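Local coordinates for McyG protein (Microcystis aeruginosa PCC 7806, PDB 4R0M) that probably activates phenylalanine or a related acid as its adenylate for loading onto a peptidyl carrier domain in microcystin biosynthesis, at residues I330-G335 / S359-G364; S341-S346 / K365-A370; R385-L390 / L422-K427. One frame throughout, in Å; residues are numbered along the deposited sequence.

Contact 1 (I330-G335 / S359-G364). With FA5 (adenosine-5'-[phenylalaninyl-phosphate]), chain C.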
loop_
_atom_site.group_PDB
_atom_site.type_symbol
_atom_site.label_atom_id
_atom_site.label_comp_id
_atom_site.label_asym_id
_atom_site.label_seq_id
_atom_site.Cartn_x
_atom_site.Cartn_y
_atom_site.Cartn_z
ATOM N N ILE A 330 14.797 -1.458 11.492
ATOM C CA ILE A 330 13.680 -2.062 10.765
ATOM C C ILE A 330 12.436 -2.110 11.647
ATOM O O ILE A 330 12.474 -2.628 12.766
ATOM C CB ILE A 330 14.030 -3.476 10.250
ATOM C CG1 ILE A 330 15.214 -3.406 9.285
ATOM C CG2 ILE A 330 12.822 -4.122 9.576
ATOM C CD1 ILE A 330 15.765 -4.755 8.879
ATOM N N LYS A 331 11.343 -1.552 11.133
ATOM C CA LYS A 331 10.085 -1.481 11.869
ATOM C C LYS A 331 8.933 -2.150 11.103
ATOM O O LYS A 331 8.246 -1.496 10.316
ATOM C CB LYS A 331 9.727 -0.022 12.204
ATOM C CG LYS A 331 10.822 0.797 12.886
ATOM C CD LYS A 331 11.115 0.309 14.298
ATOM C CE LYS A 331 11.823 1.364 15.133
ATOM N NZ LYS A 331 13.202 1.646 14.650
ATOM N N PRO A 332 8.727 -3.464 11.318
ATOM C CA PRO A 332 7.502 -4.088 10.823
ATOM C C PRO A 332 6.280 -3.442 11.470
ATOM O O PRO A 332 6.292 -3.163 12.667
ATOM C CB PRO A 332 7.639 -5.554 11.259
ATOM C CG PRO A 332 8.753 -5.582 12.250
ATOM C CD PRO A 332 9.659 -4.454 11.881
ATOM N N ALA A 333 5.243 -3.188 10.680
ATOM C CA ALA A 333 4.077 -2.463 11.171
ATOM C C ALA A 333 2.789 -2.974 10.545
ATOM O O ALA A 333 2.807 -3.573 9.472
ATOM C CB ALA A 333 4.237 -0.977 10.894
ATOM N N PHE A 334 1.672 -2.737 11.225
ATOM C CA PHE A 334 0.367 -2.994 10.634
ATOM C C PHE A 334 -0.382 -1.693 10.375
ATOM O O PHE A 334 -0.358 -0.771 11.194
ATOM C CB PHE A 334 -0.477 -3.927 11.508
ATOM C CG PHE A 334 -1.851 -4.190 10.956
ATOM C CD1 PHE A 334 -2.041 -5.111 9.931
ATOM C CD2 PHE A 334 -2.955 -3.506 11.453
ATOM C CE1 PHE A 334 -3.309 -5.348 9.417
ATOM C CE2 PHE A 334 -4.223 -3.733 10.939
ATOM C CZ PHE A 334 -4.399 -4.658 9.922
ATOM N N GLY A 335 -1.044 -1.637 9.226
ATOM C CA GLY A 335 -1.898 -0.517 8.873
ATOM C C GLY A 335 -2.816 -0.879 7.722
ATOM O O GLY A 335 -2.675 -1.940 7.109
ATOM N N SER A 359 6.369 -18.454 13.195
ATOM C CA SER A 359 7.031 -17.901 12.069
ATOM C C SER A 359 6.399 -16.569 11.815
ATOM O O SER A 359 6.201 -16.184 10.683
ATOM C CB SER A 359 6.810 -18.812 10.858
ATOM O OG SER A 359 7.414 -20.086 11.023
ATOM N N PHE A 360 6.017 -15.895 12.881
ATOM C CA PHE A 360 5.326 -14.640 12.769
ATOM C C PHE A 360 6.129 -13.512 13.364
ATOM O O PHE A 360 6.686 -13.634 14.423
ATOM C CB PHE A 360 3.944 -14.755 13.378
ATOM C CG PHE A 360 3.139 -15.873 12.795
ATOM C CD1 PHE A 360 2.833 -15.882 11.464
ATOM C CD2 PHE A 360 2.725 -16.917 13.563
ATOM C CE1 PHE A 360 2.107 -16.899 10.908
ATOM C CE2 PHE A 360 2.019 -17.946 13.013
ATOM C CZ PHE A 360 1.704 -17.934 11.683
ATOM N N VAL A 361 6.233 -12.437 12.615
ATOM C CA VAL A 361 6.882 -11.235 13.034
ATOM C C VAL A 361 5.969 -10.367 13.857
ATOM O O VAL A 361 4.804 -10.290 13.590
ATOM C CB VAL A 361 7.314 -10.466 11.824
ATOM C CG1 VAL A 361 8.031 -9.218 12.228
ATOM C CG2 VAL A 361 8.212 -11.329 10.992
ATOM N N SER A 362 6.497 -9.736 14.889
ATOM C CA SER A 362 5.715 -8.792 15.654
ATOM C C SER A 362 5.537 -7.512 14.893
ATOM O O SER A 362 6.479 -6.973 14.370
ATOM C CB SER A 362 6.391 -8.489 16.973
ATOM O OG SER A 362 5.699 -7.524 17.709
ATOM N N LEU A 363 4.312 -7.028 14.876
ATOM C CA LEU A 363 3.976 -5.750 14.254
ATOM C C LEU A 363 3.754 -4.664 15.313
ATOM O O LEU A 363 3.243 -3.579 15.022
ATOM C CB LEU A 363 2.764 -5.901 13.325
ATOM C CG LEU A 363 2.820 -7.000 12.253
ATOM C CD1 LEU A 363 1.567 -6.968 11.398
ATOM C CD2 LEU A 363 4.057 -6.902 11.371
ATOM N N GLY A 364 4.151 -4.975 16.546
ATOM C CA GLY A 364 4.216 -3.998 17.624
ATOM C C GLY A 364 2.902 -3.633 18.280
ATOM O O GLY A 364 1.897 -4.330 18.129
HETATM C C FA5 C . -2.262 -1.091 2.917
HETATM O O FA5 C . -1.722 -1.956 2.238
HETATM C CA FA5 C . -1.608 -0.611 4.188
HETATM N N FA5 C . -1.294 -1.816 4.918
HETATM C CB FA5 C . -0.308 0.161 3.922
HETATM C CG FA5 C . 0.559 0.595 5.111
HETATM C CD1 FA5 C . 0.446 0.064 6.396
HETATM C CD2 FA5 C . 1.538 1.576 4.899
HETATM C CE1 FA5 C . 1.276 0.506 7.435
HETATM C CE2 FA5 C . 2.378 2.020 5.926
HETATM C CZ FA5 C . 2.245 1.482 7.205
HETATM P P FA5 C . -4.764 -1.506 1.935
HETATM O OP1 FA5 C . -4.618 -1.669 0.446
HETATM O OP2 FA5 C . -6.057 -0.956 2.482
HETATM O OP3 FA5 C . -3.554 -0.568 2.476
HETATM O "O5'" FA5 C . -4.517 -2.965 2.576
HETATM C "C5'" FA5 C . -4.639 -3.224 3.972
HETATM C "C4'" FA5 C . -4.411 -4.711 4.199
HETATM O "O4'" FA5 C . -3.069 -5.104 3.890
HETATM C "C3'" FA5 C . -4.607 -5.125 5.643
HETATM O "O3'" FA5 C . -5.983 -5.318 5.965
HETATM C "C2'" FA5 C . -3.822 -6.415 5.707
HETATM O "O2'" FA5 C . -4.609 -7.506 5.217
HETATM C "C1'" FA5 C . -2.675 -6.181 4.746
HETATM N N9 FA5 C . -1.467 -5.812 5.528
HETATM C C8 FA5 C . -0.978 -4.567 5.679
HETATM N N7 FA5 C . 0.139 -4.559 6.447
HETATM C C5 FA5 C . 0.381 -5.829 6.815
HETATM C C6 FA5 C . 1.401 -6.535 7.630
HETATM N N6 FA5 C . 2.412 -5.862 8.225
HETATM N N1 FA5 C . 1.288 -7.879 7.766
HETATM C C2 FA5 C . 0.284 -8.567 7.184
HETATM N N3 FA5 C . -0.671 -7.994 6.426
HETATM C C4 FA5 C . -0.681 -6.653 6.209
#
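Leu363 meets the strand through its two methyls, spread over different residues: CD1 of Leu363 lies 3.7 Å from Phe334 CB, and its CD2 lies 3.8 Å from Pro332 CB. The branch thus straddles Ala333, whose own methyl points away. The same fork borders the adenine of the bound phenylalanyl-adenylate, with Leu363 CD1 3.5 Å from the ligand's exocyclic N6. That amine gives a weak hydrogen bond to Ala333 O, 2.6 Å from N6 and bent to 127° at the hydrogen, so a backbone carbonyl meets the adenine amine while leucine methyls supply the apolar wall beside it. Two residues on, Gly335 O accepts from the amino group of the phenylalanyl moiety, 2.6 Å from the ligand's N; the glycine, having no side chain, lets the substrate's phenyl ring pass close to its CA. The Phe334 ring is carried away from Leu363 because CG stands anti to the backbone N (chi1 178°), and its CE1 comes within 3.9 Å of the ribose C2' of the ligand, with CD1 near adenine C5.

Farther from the ligand, Pro332 and Val361 cross at about a right angle, Pro332 CG being 3.7 Å from Val361 CG1. The same proline carbon also touches Ser362 O. Behind Leu363 the loop is shaped by an ST turn: Ser362 OG accepts from Gly364 N and is also hydrogen-bonded to Glu429.

Strand 330-336 runs between strands 300-303 and 341-345 of the large mixed sheet. Helix 310-320 packs against Ile330 and Val361, while strand 429-435 touches Phe334 through Leu430 and Leu363 through Ile432.

Contact 2 (S341-S346 / K365-A370). With FA5 (adenosine-5'-[phenylalaninyl-phosphate]), chain C.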
loop_
_atom_site.group_PDB
_atom_site.type_symbol
_atom_site.label_atom_id
_atom_site.label_comp_id
_atom_site.label_asym_id
_atom_site.label_seq_id
_atom_site.Cartn_x
_atom_site.Cartn_y
_atom_site.Cartn_z
ATOM N N SER A 341 -3.319 4.349 7.062
ATOM C CA SER A 341 -2.068 3.572 7.111
ATOM C C SER A 341 -1.737 3.096 8.536
ATOM O O SER A 341 -2.630 2.640 9.254
ATOM C CB SER A 341 -0.891 4.290 6.419
ATOM O OG SER A 341 -0.339 5.315 7.226
ATOM N N GLY A 342 -0.467 3.207 8.933
ATOM C CA GLY A 342 0.041 2.627 10.186
ATOM C C GLY A 342 -0.785 2.848 11.438
ATOM O O GLY A 342 -1.174 3.976 11.742
ATOM N N ILE A 343 -1.054 1.763 12.163
ATOM C CA ILE A 343 -1.791 1.821 13.431
ATOM C C ILE A 343 -1.033 1.133 14.578
ATOM O O ILE A 343 -1.207 1.498 15.744
ATOM C CB ILE A 343 -3.235 1.273 13.300
ATOM C CG1 ILE A 343 -4.068 1.636 14.538
ATOM C CG2 ILE A 343 -3.238 -0.229 13.032
ATOM C CD1 ILE A 343 -5.559 1.447 14.377
ATOM N N THR A 344 -0.207 0.140 14.245
ATOM C CA THR A 344 0.729 -0.444 15.208
ATOM C C THR A 344 2.149 -0.339 14.657
ATOM O O THR A 344 2.353 -0.395 13.445
ATOM C CB THR A 344 0.418 -1.924 15.553
ATOM O OG1 THR A 344 0.730 -2.766 14.434
ATOM C CG2 THR A 344 -1.041 -2.120 15.958
ATOM N N TRP A 345 3.121 -0.175 15.550
ATOM C CA TRP A 345 4.522 -0.047 15.154
ATOM C C TRP A 345 5.393 -0.898 16.026
ATOM O O TRP A 345 5.250 -0.892 17.251
ATOM C CB TRP A 345 4.982 1.407 15.236
ATOM C CG TRP A 345 4.129 2.374 14.447
ATOM C CD1 TRP A 345 3.076 3.153 14.916
ATOM C CD2 TRP A 345 4.233 2.699 13.016
ATOM N NE1 TRP A 345 2.542 3.912 13.908
ATOM C CE2 TRP A 345 3.185 3.687 12.744
ATOM C CE3 TRP A 345 5.057 2.288 11.975
ATOM C CZ2 TRP A 345 2.991 4.224 11.479
ATOM C CZ3 TRP A 345 4.851 2.835 10.704
ATOM C CH2 TRP A 345 3.841 3.778 10.464
ATOM N N SER A 346 6.302 -1.643 15.403
ATOM C CA SER A 346 7.281 -2.435 16.134
ATOM C C SER A 346 8.295 -1.515 16.804
ATOM O O SER A 346 8.574 -0.421 16.307
ATOM C CB SER A 346 7.996 -3.404 15.190
ATOM O OG SER A 346 8.982 -4.166 15.866
ATOM N N LYS A 365 2.927 -2.521 19.009
ATOM C CA LYS A 365 1.786 -2.051 19.785
ATOM C C LYS A 365 1.092 -0.888 19.075
ATOM O O LYS A 365 1.726 -0.181 18.293
ATOM C CB LYS A 365 2.245 -1.624 21.186
ATOM C CG LYS A 365 2.870 -2.742 22.006
ATOM C CD LYS A 365 3.232 -2.271 23.405
ATOM C CE LYS A 365 4.005 -3.338 24.165
ATOM N NZ LYS A 365 4.308 -2.914 25.561
ATOM N N PRO A 366 -0.211 -0.681 19.349
ATOM C CA PRO A 366 -0.957 0.396 18.706
ATOM C C PRO A 366 -0.554 1.788 19.185
ATOM O O PRO A 366 -0.082 1.949 20.314
ATOM C CB PRO A 366 -2.402 0.107 19.114
ATOM C CG PRO A 366 -2.279 -0.589 20.421
ATOM C CD PRO A 366 -1.063 -1.456 20.270
ATOM N N ILE A 367 -0.756 2.776 18.316
ATOM C CA ILE A 367 -0.487 4.178 18.624
ATOM C C ILE A 367 -1.375 4.682 19.764
ATOM O O ILE A 367 -2.437 4.103 20.021
ATOM C CB ILE A 367 -0.692 5.086 17.383
ATOM C CG1 ILE A 367 -2.072 4.855 16.747
ATOM C CG2 ILE A 367 0.419 4.862 16.369
ATOM C CD1 ILE A 367 -2.520 5.951 15.803
ATOM N N PRO A 368 -0.933 5.746 20.466
ATOM C CA PRO A 368 -1.816 6.456 21.388
ATOM C C PRO A 368 -3.133 6.846 20.710
ATOM O O PRO A 368 -3.125 7.349 19.583
ATOM C CB PRO A 368 -1.008 7.702 21.748
ATOM C CG PRO A 368 0.409 7.255 21.662
ATOM C CD PRO A 368 0.462 6.226 20.566
ATOM N N GLY A 369 -4.246 6.592 21.394
ATOM C CA GLY A 369 -5.577 6.855 20.852
ATOM C C GLY A 369 -6.237 5.623 20.254
ATOM O O GLY A 369 -7.447 5.611 20.029
ATOM N N ALA A 370 -5.443 4.585 20.005
ATOM C CA ALA A 370 -5.930 3.382 19.338
ATOM C C ALA A 370 -6.001 2.169 20.264
ATOM O O ALA A 370 -5.169 2.006 21.161
ATOM C CB ALA A 370 -5.071 3.070 18.122
HETATM C C FA5 C . -2.262 -1.091 2.917
HETATM O O FA5 C . -1.722 -1.956 2.238
HETATM C CA FA5 C . -1.608 -0.611 4.188
HETATM N N FA5 C . -1.294 -1.816 4.918
HETATM C CB FA5 C . -0.308 0.161 3.922
HETATM C CG FA5 C . 0.559 0.595 5.111
HETATM C CD1 FA5 C . 0.446 0.064 6.396
HETATM C CD2 FA5 C . 1.538 1.576 4.899
HETATM C CE1 FA5 C . 1.276 0.506 7.435
HETATM C CE2 FA5 C . 2.378 2.020 5.926
HETATM C CZ FA5 C . 2.245 1.482 7.205
HETATM P P FA5 C . -4.764 -1.506 1.935
HETATM O OP1 FA5 C . -4.618 -1.669 0.446
HETATM O OP2 FA5 C . -6.057 -0.956 2.482
HETATM O OP3 FA5 C . -3.554 -0.568 2.476
HETATM O "O5'" FA5 C . -4.517 -2.965 2.576
HETATM C "C5'" FA5 C . -4.639 -3.224 3.972
HETATM C "C4'" FA5 C . -4.411 -4.711 4.199
HETATM O "O4'" FA5 C . -3.069 -5.104 3.890
HETATM C "C3'" FA5 C . -4.607 -5.125 5.643
HETATM O "O3'" FA5 C . -5.983 -5.318 5.965
HETATM C "C2'" FA5 C . -3.822 -6.415 5.707
HETATM O "O2'" FA5 C . -4.609 -7.506 5.217
HETATM C "C1'" FA5 C . -2.675 -6.181 4.746
HETATM N N9 FA5 C . -1.467 -5.812 5.528
HETATM C C8 FA5 C . -0.978 -4.567 5.679
HETATM N N7 FA5 C . 0.139 -4.559 6.447
HETATM C C5 FA5 C . 0.381 -5.829 6.815
HETATM C C6 FA5 C . 1.401 -6.535 7.630
HETATM N N6 FA5 C . 2.412 -5.862 8.225
HETATM N N1 FA5 C . 1.288 -7.879 7.766
HETATM C C2 FA5 C . 0.284 -8.567 7.184
HETATM N N3 FA5 C . -0.671 -7.994 6.426
HETATM C C4 FA5 C . -0.681 -6.653 6.209
HETATM O O HOH W 1 5.874 -1.517 19.795
#
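Backbone hydrogen bonds join Trp345 to Lys365 and Ile343 to Ile367 in a short antiparallel pairing. Trp345 N donates to Lys365 O at 3.1 Å. The return bond from Lys365 N to Trp345 O is weak; the single N-H of Lys365 is shared with a water, which in turn donates to Trp345 O. Beyond the non-hydrogen-bonded pair Thr344-Pro366, where proline has no N-H to offer, Ile367 N donates to Ile343 O at 2.9 Å. CA-H...O contacts fill in between: Ile343 O also takes Pro366 CA at 3.2 Å, so this one carbonyl serves two successive residues.

Apolar contacts lie on both faces. Beside Pro366, Thr344 CG2 rests 3.7 Å from Pro366 CA; with chi1 at 71° the threonine hydroxyl turns to Leu363 O, to which it is hydrogen-bonded. On the Trp345 face, the indole and Ile367 run alongside each other, with Ile367 CG2 meeting the ring at its edge, in plane, 3.4 Å from Trp345 NE1. That nitrogen has a weak hydrogen bond to Thr206. Ile343 CG1 lies 4.0 Å from CB of Ala370, the last residue of the type II turn that begins at Ile367.

Ligand contacts are by packing: Gly342 N is 3.5 Å from CE1 of the substrate phenyl ring of the bound adenylate, and Ser341 CB approaches that ring as well.

Ile343 and Thr344 both face Phe334 on the neighbouring strand, a classic beta bulge in strand 341-345, one strand in from the edge strand 365-366 of the mixed sheet, whose strands 330-336 and 341-345 line the aminoacyl-adenylate pocket of this ANL-type adenylation domain.

Contact 3 (R385-L390 / L422-K427)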
loop_
_atom_site.group_PDB
_atom_site.type_symbol
_atom_site.label_atom_id
_atom_site.label_comp_id
_atom_site.label_asym_id
_atom_site.label_seq_id
_atom_site.Cartn_x
_atom_site.Cartn_y
_atom_site.Cartn_z
ATOM N N ARG A 385 -2.073 -15.338 22.496
ATOM C CA ARG A 385 -1.319 -16.402 21.808
ATOM C C ARG A 385 -2.154 -17.339 20.916
ATOM O O ARG A 385 -1.602 -18.260 20.308
ATOM C CB ARG A 385 -0.453 -17.223 22.787
ATOM C CG ARG A 385 0.646 -16.448 23.509
ATOM C CD ARG A 385 1.846 -16.165 22.616
ATOM N NE ARG A 385 2.505 -17.387 22.153
ATOM C CZ ARG A 385 3.575 -17.414 21.360
ATOM N NH1 ARG A 385 4.127 -16.286 20.933
ATOM N NH2 ARG A 385 4.096 -18.577 20.994
ATOM N N GLU A 386 -3.466 -17.115 20.832
ATOM C CA GLU A 386 -4.303 -17.904 19.912
ATOM C C GLU A 386 -5.008 -17.066 18.842
ATOM O O GLU A 386 -5.428 -15.934 19.098
ATOM C CB GLU A 386 -5.269 -18.839 20.658
ATOM C CG GLU A 386 -6.459 -18.182 21.339
ATOM C CD GLU A 386 -7.414 -19.208 21.925
ATOM O OE1 GLU A 386 -7.025 -19.910 22.884
ATOM O OE2 GLU A 386 -8.556 -19.314 21.426
ATOM N N ILE A 387 -5.141 -17.650 17.651
ATOM C CA ILE A 387 -5.614 -16.952 16.450
ATOM C C ILE A 387 -7.089 -16.548 16.527
ATOM O O ILE A 387 -7.929 -17.309 17.011
ATOM C CB ILE A 387 -5.397 -17.801 15.167
ATOM C CG1 ILE A 387 -4.110 -18.645 15.242
ATOM C CG2 ILE A 387 -5.433 -16.927 13.915
ATOM C CD1 ILE A 387 -2.807 -17.873 15.173
ATOM N N GLY A 388 -7.383 -15.344 16.043
ATOM C CA GLY A 388 -8.751 -14.841 15.933
ATOM C C GLY A 388 -8.839 -13.646 14.997
ATOM O O GLY A 388 -7.848 -13.271 14.361
ATOM N N ARG A 389 -10.026 -13.047 14.917
ATOM C CA ARG A 389 -10.266 -11.909 14.027
ATOM C C ARG A 389 -9.810 -10.603 14.676
ATOM O O ARG A 389 -10.156 -10.318 15.828
ATOM C CB ARG A 389 -11.747 -11.811 13.631
ATOM C CG ARG A 389 -12.443 -13.146 13.399
ATOM C CD ARG A 389 -13.662 -13.035 12.487
ATOM N NE ARG A 389 -14.556 -11.919 12.812
ATOM C CZ ARG A 389 -15.480 -11.938 13.771
ATOM N NH1 ARG A 389 -15.643 -13.012 14.529
ATOM N NH2 ARG A 389 -16.239 -10.872 13.980
ATOM N N LEU A 390 -9.034 -9.817 13.931
ATOM C CA LEU A 390 -8.531 -8.535 14.419
ATOM C C LEU A 390 -9.579 -7.439 14.297
ATOM O O LEU A 390 -10.136 -7.214 13.220
ATOM C CB LEU A 390 -7.249 -8.131 13.677
ATOM C CG LEU A 390 -6.632 -6.755 13.975
ATOM C CD1 LEU A 390 -6.092 -6.658 15.396
ATOM C CD2 LEU A 390 -5.536 -6.438 12.971
ATOM N N LEU A 422 -6.537 -11.925 10.279
ATOM C CA LEU A 422 -6.395 -12.930 11.328
ATOM C C LEU A 422 -5.042 -12.821 12.018
ATOM O O LEU A 422 -4.026 -12.550 11.375
ATOM C CB LEU A 422 -6.568 -14.339 10.750
ATOM C CG LEU A 422 -7.939 -14.732 10.188
ATOM C CD1 LEU A 422 -7.800 -15.896 9.218
ATOM C CD2 LEU A 422 -8.924 -15.067 11.299
ATOM N N GLY A 423 -5.038 -13.039 13.329
ATOM C CA GLY A 423 -3.806 -13.018 14.108
ATOM C C GLY A 423 -4.015 -13.206 15.597
ATOM O O GLY A 423 -5.079 -13.647 16.038
ATOM N N TYR A 424 -2.986 -12.869 16.370
ATOM C CA TYR A 424 -3.035 -12.985 17.825
ATOM C C TYR A 424 -2.255 -11.867 18.502
ATOM O O TYR A 424 -1.424 -11.205 17.873
ATOM C CB TYR A 424 -2.511 -14.355 18.284
ATOM C CG TYR A 424 -1.055 -14.623 17.956
ATOM C CD1 TYR A 424 -0.690 -15.208 16.745
ATOM C CD2 TYR A 424 -0.042 -14.304 18.865
ATOM C CE1 TYR A 424 0.640 -15.458 16.444
ATOM C CE2 TYR A 424 1.290 -14.551 18.571
ATOM C CZ TYR A 424 1.625 -15.128 17.361
ATOM O OH TYR A 424 2.942 -15.376 17.061
ATOM N N LEU A 425 -2.531 -11.668 19.786
ATOM C CA LEU A 425 -1.790 -10.716 20.601
ATOM C C LEU A 425 -0.904 -11.450 21.601
ATOM O O LEU A 425 -1.297 -12.480 22.151
ATOM C CB LEU A 425 -2.744 -9.766 21.327
ATOM C CG LEU A 425 -3.606 -8.866 20.438
ATOM C CD1 LEU A 425 -4.678 -8.169 21.259
ATOM C CD2 LEU A 425 -2.757 -7.854 19.681
ATOM N N SER A 426 0.296 -10.920 21.813
ATOM C CA SER A 426 1.248 -11.493 22.757
ATOM C C SER A 426 1.999 -10.369 23.459
ATOM O O SER A 426 2.827 -9.686 22.846
ATOM C CB SER A 426 2.220 -12.435 22.038
ATOM O OG SER A 426 3.145 -13.012 22.945
ATOM N N LYS A 427 1.689 -10.182 24.743
ATOM C CA LYS A 427 2.274 -9.117 25.571
ATOM C C LYS A 427 2.011 -7.726 24.984
ATOM O O LYS A 427 2.856 -6.830 25.062
ATOM C CB LYS A 427 3.777 -9.353 25.797
ATOM C CG LYS A 427 4.101 -10.603 26.600
ATOM C CD LYS A 427 5.597 -10.880 26.628
ATOM C CE LYS A 427 5.909 -12.122 27.451
ATOM N NZ LYS A 427 7.358 -12.469 27.432
#
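Gly388 and Gly423 form an antiparallel hydrogen-bonded pair where strands 388-390 and 422-426 meet steeply, their short axes 93° apart in direction. Gly388 N donates to Gly423 O at 2.9 Å, and Gly423 N returns the bond to Gly388 O at 3.0 Å. Farther out, Arg385 N donates to Leu425 O, so the loop before the strand is held to the same partner.

Tyr424 lies between these two attachment points and packs against 385-387. Its CB lies 3.4 Å from Glu386 O, and the ring runs on with CD2 near Arg385 CA and CD1 3.7 Å from Ile387 CD1. Arg385 lies alongside the ring, bent at chi2 (-76°) and chi3, which folds its guanidinium back toward strand 422-426; the guanidinium and ring planes stand 74° apart, with NH1 of Arg385 4.1 Å from Tyr424 CE2. Arg385 CD also touches Ser426 OG, which sits near the guanidinium plane at its edge. At the far end Leu422 CD2 rests 3.7 Å from Gly388 O. Phe431, from strand 429-435, stacks on the Tyr424 ring.

The polar hold across this partly buried contact therefore comes from main-chain N-H and C=O groups, while the side chains, even the arginine and the serine, add van der Waals packing.

From the N terminus, strands 330-336 and 341-345 come first as neighbours in the mixed sheet. The chain then loops out and returns: 359-364 closes contact 1 over 23 intervening residues, and 365-370 at once closes contact 2 over 18. Their segments alternate, so the two loops cross, and both reach the bound adenylate. Contact 3 follows in series, closing a 31-residue excursion, which includes helix 405-411, between strands 388-394 and 421-426 of the antiparallel sheet. The two sheets meet where Phe334 of contact 1 packs on Leu390 of contact 3; Phe360, from the loop of contact 1, touches Tyr424, and contact 2 touches contact 3 through Lys365 and Lys427.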